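Local atomic coordinates of RNase NGR3 (Nicotiana glutinosa, PDB entry 1VD3), a protein that probably cleaves RNA as a ribonuclease of the T2 family and binds the nucleotide 2'-UMP in its active-site cleft. Residues I134-I147 / G196-F208. Residues are numbered along the deposited sequence; the frame is centred on the assembly and turned at random.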
loop_
_atom_site.group_PDB
_atom_site.type_symbol
_atom_site.label_atom_id
_atom_site.label_comp_id
_atom_site.label_asym_id
_atom_site.label_seq_id
_atom_site.Cartn_x
_atom_site.Cartn_y
_atom_site.Cartn_z
ATOM N N ILE A 134 -17.459 -9.082 -0.799
ATOM C CA ILE A 134 -16.365 -9.369 0.114
ATOM C C ILE A 134 -16.244 -8.191 1.073
ATOM O O ILE A 134 -15.785 -7.114 0.695
ATOM C CB ILE A 134 -15.041 -9.565 -0.657
ATOM C CG1 ILE A 134 -15.192 -10.730 -1.637
ATOM C CG2 ILE A 134 -13.902 -9.826 0.316
ATOM C CD1 ILE A 134 -13.985 -10.961 -2.513
ATOM N N THR A 135 -16.677 -8.405 2.310
ATOM C CA THR A 135 -16.644 -7.370 3.329
ATOM C C THR A 135 -15.930 -7.857 4.585
ATOM O O THR A 135 -15.868 -9.060 4.855
ATOM C CB THR A 135 -18.077 -6.926 3.696
ATOM O OG1 THR A 135 -18.831 -8.060 4.136
ATOM C CG2 THR A 135 -18.770 -6.315 2.483
ATOM N N PRO A 136 -15.373 -6.923 5.371
ATOM C CA PRO A 136 -14.656 -7.254 6.603
ATOM C C PRO A 136 -15.461 -8.072 7.614
ATOM O O PRO A 136 -16.623 -7.775 7.889
ATOM C CB PRO A 136 -14.272 -5.886 7.153
ATOM C CG PRO A 136 -14.094 -5.072 5.921
ATOM C CD PRO A 136 -15.285 -5.480 5.093
ATOM N N ARG A 137 -14.821 -9.101 8.158
ATOM C CA ARG A 137 -15.421 -9.976 9.158
ATOM C C ARG A 137 -14.326 -10.914 9.662
ATOM O O ARG A 137 -13.347 -11.153 8.960
ATOM C CB ARG A 137 -16.600 -10.767 8.563
ATOM C CG ARG A 137 -16.284 -11.617 7.338
ATOM C CD ARG A 137 -17.557 -12.228 6.736
ATOM N NE ARG A 137 -18.197 -13.191 7.630
ATOM C CZ ARG A 137 -19.361 -13.792 7.384
ATOM N NH1 ARG A 137 -20.028 -13.536 6.267
ATOM N NH2 ARG A 137 -19.860 -14.656 8.260
ATOM N N ASN A 138 -14.481 -11.425 10.881
ATOM C CA ASN A 138 -13.483 -12.319 11.467
ATOM C C ASN A 138 -13.515 -13.730 10.882
ATOM O O ASN A 138 -14.557 -14.201 10.424
ATOM C CB ASN A 138 -13.668 -12.387 12.986
ATOM C CG ASN A 138 -13.404 -11.055 13.666
ATOM O OD1 ASN A 138 -14.066 -10.058 13.383
ATOM N ND2 ASN A 138 -12.428 -11.034 14.568
ATOM N N GLY A 139 -12.361 -14.394 10.902
ATOM C CA GLY A 139 -12.260 -15.748 10.383
ATOM C C GLY A 139 -11.867 -15.826 8.918
ATOM O O GLY A 139 -12.154 -14.917 8.142
ATOM N N GLU A 140 -11.211 -16.919 8.536
ATOM C CA GLU A 140 -10.787 -17.117 7.149
ATOM C C GLU A 140 -12.027 -17.508 6.348
ATOM O O GLU A 140 -12.220 -18.672 5.988
ATOM C CB GLU A 140 -9.732 -18.223 7.073
ATOM C CG GLU A 140 -8.638 -18.100 8.130
ATOM C CD GLU A 140 -7.542 -19.138 7.970
ATOM O OE1 GLU A 140 -7.861 -20.302 7.651
ATOM O OE2 GLU A 140 -6.361 -18.796 8.178
ATOM N N HIS A 141 -12.850 -16.506 6.063
ATOM C CA HIS A 141 -14.115 -16.681 5.364
ATOM C C HIS A 141 -14.063 -16.557 3.843
ATOM O O HIS A 141 -14.961 -17.043 3.153
ATOM C CB HIS A 141 -15.117 -15.658 5.918
ATOM C CG HIS A 141 -16.514 -15.823 5.406
ATOM N ND1 HIS A 141 -17.369 -16.797 5.875
ATOM C CD2 HIS A 141 -17.208 -15.132 4.470
ATOM C CE1 HIS A 141 -18.531 -16.698 5.253
ATOM N NE2 HIS A 141 -18.459 -15.696 4.395
ATOM N N TYR A 142 -13.020 -15.922 3.314
ATOM C CA TYR A 142 -12.933 -15.719 1.872
ATOM C C TYR A 142 -11.832 -16.463 1.137
ATOM O O TYR A 142 -10.710 -16.577 1.618
ATOM C CB TYR A 142 -12.782 -14.229 1.554
ATOM C CG TYR A 142 -13.888 -13.362 2.105
ATOM C CD1 TYR A 142 -13.704 -12.623 3.272
ATOM C CD2 TYR A 142 -15.125 -13.295 1.466
ATOM C CE1 TYR A 142 -14.729 -11.834 3.794
ATOM C CE2 TYR A 142 -16.156 -12.513 1.975
ATOM C CZ TYR A 142 -15.951 -11.787 3.139
ATOM O OH TYR A 142 -16.972 -11.024 3.644
ATOM N N THR A 143 -12.167 -16.959 -0.047
ATOM C CA THR A 143 -11.181 -17.649 -0.859
ATOM C C THR A 143 -10.252 -16.563 -1.380
ATOM O O THR A 143 -10.678 -15.432 -1.615
ATOM C CB THR A 143 -11.824 -18.356 -2.067
ATOM O OG1 THR A 143 -12.362 -17.375 -2.963
ATOM C CG2 THR A 143 -12.932 -19.292 -1.610
ATOM N N LEU A 144 -8.981 -16.898 -1.547
ATOM C CA LEU A 144 -8.024 -15.933 -2.061
ATOM C C LEU A 144 -8.401 -15.567 -3.494
ATOM O O LEU A 144 -8.241 -14.424 -3.922
ATOM C CB LEU A 144 -6.616 -16.531 -2.027
ATOM C CG LEU A 144 -5.514 -15.716 -2.700
ATOM C CD1 LEU A 144 -5.333 -14.384 -1.980
ATOM C CD2 LEU A 144 -4.219 -16.522 -2.682
ATOM N N GLU A 145 -8.912 -16.548 -4.232
ATOM C CA GLU A 145 -9.305 -16.337 -5.624
ATOM C C GLU A 145 -10.368 -15.267 -5.796
ATOM O O GLU A 145 -10.259 -14.414 -6.678
ATOM C CB GLU A 145 -9.815 -17.646 -6.244
ATOM C CG GLU A 145 -8.727 -18.635 -6.606
ATOM C CD GLU A 145 -7.703 -18.044 -7.556
ATOM O OE1 GLU A 145 -8.108 -17.482 -8.597
ATOM O OE2 GLU A 145 -6.493 -18.144 -7.262
ATOM N N SER A 146 -11.400 -15.318 -4.962
ATOM C CA SER A 146 -12.484 -14.344 -5.046
ATOM C C SER A 146 -11.964 -12.925 -4.845
ATOM O O SER A 146 -12.388 -11.994 -5.529
ATOM C CB SER A 146 -13.567 -14.657 -4.007
ATOM O OG SER A 146 -13.090 -14.490 -2.685
ATOM N N ILE A 147 -11.039 -12.767 -3.905
ATOM C CA ILE A 147 -10.457 -11.465 -3.610
ATOM C C ILE A 147 -9.620 -10.949 -4.781
ATOM O O ILE A 147 -9.764 -9.800 -5.202
ATOM C CB ILE A 147 -9.591 -11.549 -2.335
ATOM C CG1 ILE A 147 -10.498 -11.814 -1.129
ATOM C CG2 ILE A 147 -8.776 -10.266 -2.152
ATOM C CD1 ILE A 147 -9.756 -12.176 0.143
ATOM N N GLY A 196 6.531 -14.101 -2.027
ATOM C CA GLY A 196 6.049 -14.573 -0.741
ATOM C C GLY A 196 5.053 -15.698 -0.967
ATOM O O GLY A 196 4.641 -15.939 -2.102
ATOM N N ARG A 197 4.665 -16.397 0.095
ATOM C CA ARG A 197 3.708 -17.489 -0.038
ATOM C C ARG A 197 2.934 -17.716 1.256
ATOM O O ARG A 197 2.650 -18.854 1.636
ATOM C CB ARG A 197 4.426 -18.777 -0.466
ATOM C CG ARG A 197 5.505 -19.268 0.490
ATOM C CD ARG A 197 6.253 -20.449 -0.122
ATOM N NE ARG A 197 7.339 -20.930 0.729
ATOM C CZ ARG A 197 7.167 -21.631 1.846
ATOM N NH1 ARG A 197 5.945 -21.941 2.262
ATOM N NH2 ARG A 197 8.223 -22.030 2.544
ATOM N N GLY A 198 2.584 -16.620 1.921
ATOM C CA GLY A 198 1.846 -16.719 3.167
ATOM C C GLY A 198 0.332 -16.750 3.015
ATOM O O GLY A 198 -0.382 -16.830 4.014
ATOM N N CYS A 199 -0.167 -16.694 1.782
ATOM C CA CYS A 199 -1.614 -16.705 1.561
ATOM C C CYS A 199 -2.210 -18.068 1.239
ATOM O O CYS A 199 -1.935 -18.649 0.185
ATOM C CB CYS A 199 -2.011 -15.763 0.430
ATOM S SG CYS A 199 -1.730 -13.980 0.669
ATOM N N GLY A 200 -3.047 -18.560 2.142
ATOM C CA GLY A 200 -3.700 -19.832 1.923
ATOM C C GLY A 200 -4.861 -19.632 0.967
ATOM O O GLY A 200 -5.119 -18.511 0.517
ATOM N N SER A 201 -5.560 -20.718 0.654
ATOM C CA SER A 201 -6.694 -20.669 -0.258
ATOM C C SER A 201 -7.854 -19.895 0.362
ATOM O O SER A 201 -8.669 -19.308 -0.349
ATOM C CB SER A 201 -7.142 -22.088 -0.598
ATOM O OG SER A 201 -7.423 -22.816 0.583
ATOM N N LYS A 202 -7.916 -19.909 1.691
ATOM C CA LYS A 202 -8.953 -19.216 2.457
ATOM C C LYS A 202 -8.273 -18.235 3.403
ATOM O O LYS A 202 -7.398 -18.621 4.175
ATOM C CB LYS A 202 -9.762 -20.218 3.286
ATOM C CG LYS A 202 -10.893 -20.902 2.543
ATOM C CD LYS A 202 -12.133 -20.027 2.550
ATOM C CE LYS A 202 -13.347 -20.777 2.028
ATOM N NZ LYS A 202 -14.595 -19.976 2.184
ATOM N N ILE A 203 -8.680 -16.970 3.358
ATOM C CA ILE A 203 -8.075 -15.980 4.236
ATOM C C ILE A 203 -9.083 -15.057 4.905
ATOM O O ILE A 203 -10.244 -14.979 4.504
ATOM C CB ILE A 203 -7.036 -15.115 3.488
ATOM C CG1 ILE A 203 -7.702 -14.371 2.333
ATOM C CG2 ILE A 203 -5.898 -15.993 2.981
ATOM C CD1 ILE A 203 -6.765 -13.408 1.609
ATOM N N GLU A 204 -8.606 -14.358 5.927
ATOM C CA GLU A 204 -9.422 -13.436 6.693
ATOM C C GLU A 204 -9.266 -11.998 6.211
ATOM O O GLU A 204 -8.175 -11.569 5.823
ATOM C CB GLU A 204 -9.032 -13.529 8.166
ATOM C CG GLU A 204 -9.830 -12.630 9.096
ATOM C CD GLU A 204 -9.345 -12.731 10.522
ATOM O OE1 GLU A 204 -8.199 -12.306 10.791
ATOM O OE2 GLU A 204 -10.105 -13.244 11.372
ATOM N N PHE A 205 -10.378 -11.270 6.229
ATOM C CA PHE A 205 -10.430 -9.862 5.841
ATOM C C PHE A 205 -11.000 -9.227 7.113
ATOM O O PHE A 205 -12.175 -8.862 7.169
ATOM C CB PHE A 205 -11.381 -9.692 4.646
ATOM C CG PHE A 205 -11.473 -8.288 4.117
ATOM C CD1 PHE A 205 -10.420 -7.392 4.270
ATOM C CD2 PHE A 205 -12.605 -7.875 3.418
ATOM C CE1 PHE A 205 -10.494 -6.105 3.732
ATOM C CE2 PHE A 205 -12.690 -6.593 2.876
ATOM C CZ PHE A 205 -11.627 -5.708 3.035
ATOM N N PRO A 206 -10.156 -9.100 8.155
ATOM C CA PRO A 206 -10.478 -8.544 9.474
ATOM C C PRO A 206 -11.082 -7.145 9.533
ATOM O O PRO A 206 -10.598 -6.210 8.898
ATOM C CB PRO A 206 -9.145 -8.631 10.216
ATOM C CG PRO A 206 -8.145 -8.399 9.118
ATOM C CD PRO A 206 -8.697 -9.276 8.013
ATOM N N PRO A 207 -12.169 -6.991 10.303
ATOM C CA PRO A 207 -12.843 -5.698 10.456
ATOM C C PRO A 207 -12.051 -4.832 11.439
ATOM O O PRO A 207 -11.137 -5.321 12.106
ATOM C CB PRO A 207 -14.203 -6.091 11.015
ATOM C CG PRO A 207 -13.848 -7.260 11.903
ATOM C CD PRO A 207 -12.890 -8.052 11.033
ATOM N N PHE A 208 -12.405 -3.553 11.527
ATOM C CA PHE A 208 -11.731 -2.628 12.431
ATOM C C PHE A 208 -12.496 -2.485 13.744
ATOM O O PHE A 208 -13.728 -2.537 13.768
ATOM C CB PHE A 208 -11.586 -1.254 11.767
ATOM C CG PHE A 208 -10.160 -0.813 11.577
ATOM C CD1 PHE A 208 -9.740 -0.319 10.347
ATOM C CD2 PHE A 208 -9.244 -0.868 12.630
ATOM C CE1 PHE A 208 -8.431 0.120 10.161
ATOM C CE2 PHE A 208 -7.928 -0.432 12.457
ATOM C CZ PHE A 208 -7.522 0.064 11.217
HETATM O O HOH W 1 -12.913 -12.499 6.785
HETATM O O HOH W 2 -8.547 -19.490 -3.333
#
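The Phe205 ring lies alongside the Pro136 ring, pointing the same way. At its root, Phe205 CB is 4.0 Å from Tyr142 CD1. With CG anti to the backbone N (chi1 -178°), the ring runs on past the 134-136 backbone: Phe205 CD2 lies against Thr135 C and Pro136 N, with Ile134 CG2 a little farther, Phe205 CE2 meets Pro136 CD at 3.6 Å, and Phe205 CZ meets Pro136 CG. Pro136 CG sits over one face, 4.0 Å from the centroid of the Phe205 ring, a CH-pi contact. Ile134 CG2 also covers the centre of one Tyr142 face, and the Tyr142 hydroxyl donates to Thr135 O, tying the two ends of the 134-142 loop together.

Tyr142 and Ile203 exchange a pair of backbone bonds, Ile203 N to Tyr142 O being 2.7 Å, and a classic beta bulge sets His141 and Tyr142 opposite the single residue Ile203. Glu204 OE2 accepts from Gly139 N at 2.6 Å through its anti lone pair. A water bridges Arg137 O, Gly139 O and Phe205 N. Ile203 CD1 packs 3.6 Å from Ile147 CD1, in helix 144-155.

Strand 202-205 lies between the 134-143 loop and strand 171-181, its Glu204 backbone bonded to His171 and Ile173, while the Cys199-Cys163 disulfide pins its approach to strand 160-165.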